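Local coordinates for protein beta sliding clamp (Bartonella birtlesii LL-WM9, PDB 6PTR) that probably encircles DNA as a ring-shaped head-to-tail homodimer and tethers DNA polymerases and other proteins to it, conferring processivity, at residues L298-H302 with G303-L307. Residues are numbered along the deposited sequence; the frame is centred on the assembly and turned at random.
Sequences LTIEH and GQLKL
The carbonyl oxygen of Lys-306 is gripped from several directions: Thr-299 N donates to Lys-306 O over 2.8 Å in a nearly straight bond, a water adds a weak bond, and the CA-H of Leu-298 makes a further contact. The same water lies 2.6 Å from Thr-299 OG1, so Thr-299 reaches this carbonyl twice, directly through its amide and by way of the water through its hydroxyl. With OG1 turned beside its own backbone N (chi1 -60°), the hydroxyl is hydrogen-bonded to this water and to Glu-331 on the adjoining strand 330-335.

The setting is a beta hairpin with a two-residue loop, in which strands 295-301 and 304-311 are joined by a type II turn with His-302 and Gly-303 at its corners; Gly-303 takes the positive phi (77°) of the second corner. Two hydrogen-bonded pairs, Thr-299 with Lys-306 and Glu-301 with Gln-304, hold it with two N-H...O bonds each. The turn-closing bond from Gln-304 N to Glu-301 O is the longest of the four at 3.2 Å, its donor lying above the carbonyl plane.

One face is apolar. Leu-305, its CG anti to the backbone N (chi1 172°), sends CD1 to within 3.7 Å of Leu-298 CB on the diagonal while the same methyl meets Ile-300 CG1. Leu-307 runs alongside Leu-298, CD2 against CG at 3.7 Å. Helix 275-285 packs over Leu-305 and Leu-307 through Phe-278, Ala-281 and Val-282.

On the other face the side chains of Glu-301 and Gln-304 run side by side, the carboxylate and amide planes perpendicular to each other. Glu-301 OE2 stands 4.8 Å from Lys-306 NZ, too far for a salt bridge, though a weak attraction between the opposite charges is likely. The hairpin thus turns leucines and isoleucine into the C-terminal domain's core, while on the polar face the Thr-299 hydroxyl ties it to the adjoining strand.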
loop_
_atom_site.group_PDB
_atom_site.type_symbol
_atom_site.label_atom_id
_atom_site.label_comp_id
_atom_site.label_asym_id
_atom_site.label_seq_id
_atom_site.Cartn_x
_atom_site.Cartn_y
_atom_site.Cartn_z
ATOM N N LEU C 298 4.123 -13.930 -29.712
ATOM C CA LEU C 298 5.387 -14.649 -29.796
ATOM C C LEU C 298 5.567 -15.075 -31.241
ATOM O O LEU C 298 4.752 -15.837 -31.774
ATOM C CB LEU C 298 5.409 -15.880 -28.883
ATOM C CG LEU C 298 5.540 -15.693 -27.370
ATOM C CD1 LEU C 298 4.462 -14.811 -26.813
ATOM C CD2 LEU C 298 5.533 -17.060 -26.656
ATOM N N THR C 299 6.628 -14.606 -31.865
ATOM C CA THR C 299 7.004 -15.074 -33.191
ATOM C C THR C 299 8.180 -16.016 -33.013
ATOM O O THR C 299 9.288 -15.580 -32.675
ATOM C CB THR C 299 7.356 -13.906 -34.102
ATOM O OG1 THR C 299 6.202 -13.055 -34.216
ATOM C CG2 THR C 299 7.761 -14.417 -35.482
ATOM N N ILE C 300 7.941 -17.308 -33.233
ATOM C CA ILE C 300 8.897 -18.346 -32.874
ATOM C C ILE C 300 9.518 -18.864 -34.153
ATOM O O ILE C 300 8.807 -19.308 -35.066
ATOM C CB ILE C 300 8.247 -19.489 -32.085
ATOM C CG1 ILE C 300 7.294 -18.954 -31.026
ATOM C CG2 ILE C 300 9.324 -20.341 -31.406
ATOM C CD1 ILE C 300 6.414 -20.034 -30.441
ATOM N N GLU C 301 10.840 -18.785 -34.224
ATOM C CA GLU C 301 11.610 -19.279 -35.350
ATOM C C GLU C 301 12.743 -20.136 -34.801
ATOM O O GLU C 301 12.933 -20.249 -33.587
ATOM C CB GLU C 301 12.134 -18.116 -36.209
ATOM C CG GLU C 301 11.174 -17.695 -37.313
ATOM C CD GLU C 301 10.776 -16.222 -37.253
ATOM O OE1 GLU C 301 9.833 -15.837 -37.981
ATOM O OE2 GLU C 301 11.400 -15.447 -36.496
ATOM N N HIS C 302 13.480 -20.778 -35.701
ATOM C CA HIS C 302 14.603 -21.593 -35.269
ATOM C C HIS C 302 15.572 -20.762 -34.437
ATOM O O HIS C 302 16.135 -19.774 -34.918
ATOM C CB HIS C 302 15.306 -22.201 -36.483
ATOM C CG HIS C 302 14.511 -23.275 -37.160
ATOM N ND1 HIS C 302 14.929 -23.893 -38.321
ATOM C CD2 HIS C 302 13.326 -23.847 -36.837
ATOM C CE1 HIS C 302 14.037 -24.798 -38.682
ATOM N NE2 HIS C 302 13.054 -24.791 -37.800
ATOM N N GLY C 303 15.744 -21.154 -33.177
ATOM C CA GLY C 303 16.738 -20.553 -32.312
ATOM C C GLY C 303 16.388 -19.192 -31.752
ATOM O O GLY C 303 17.214 -18.612 -31.033
ATOM N N GLN C 304 15.191 -18.674 -32.016
ATOM C CA GLN C 304 14.929 -17.255 -31.805
ATOM C C GLN C 304 13.465 -17.019 -31.461
ATOM O O GLN C 304 12.568 -17.562 -32.110
ATOM C CB GLN C 304 15.309 -16.485 -33.069
ATOM C CG GLN C 304 15.068 -15.014 -33.057
ATOM C CD GLN C 304 15.389 -14.408 -34.407
ATOM O OE1 GLN C 304 14.514 -13.861 -35.079
ATOM N NE2 GLN C 304 16.647 -14.519 -34.822
ATOM N N LEU C 305 13.224 -16.178 -30.461
ATOM C CA LEU C 305 11.871 -15.790 -30.102
ATOM C C LEU C 305 11.767 -14.273 -30.116
ATOM O O LEU C 305 12.536 -13.591 -29.430
ATOM C CB LEU C 305 11.497 -16.328 -28.717
ATOM C CG LEU C 305 10.194 -15.867 -28.079
ATOM C CD1 LEU C 305 9.035 -16.409 -28.866
ATOM C CD2 LEU C 305 10.117 -16.339 -26.650
ATOM N N LYS C 306 10.811 -13.745 -30.879
ATOM C CA LYS C 306 10.497 -12.319 -30.836
ATOM C C LYS C 306 9.163 -12.106 -30.150
ATOM O O LYS C 306 8.230 -12.894 -30.335
ATOM C CB LYS C 306 10.450 -11.711 -32.243
ATOM C CG LYS C 306 11.787 -11.750 -32.966
ATOM C CD LYS C 306 11.783 -10.846 -34.192
ATOM C CE LYS C 306 11.840 -11.641 -35.479
ATOM N NZ LYS C 306 12.091 -10.741 -36.640
ATOM N N LEU C 307 9.071 -11.023 -29.378
ATOM C CA LEU C 307 7.868 -10.666 -28.646
ATOM C C LEU C 307 7.400 -9.323 -29.171
ATOM O O LEU C 307 8.221 -8.439 -29.398
ATOM C CB LEU C 307 8.153 -10.539 -27.145
ATOM C CG LEU C 307 8.766 -11.755 -26.486
ATOM C CD1 LEU C 307 9.084 -11.442 -25.037
ATOM C CD2 LEU C 307 7.781 -12.899 -26.580
HETATM O O HOH W 1 6.379 -11.312 -32.310
#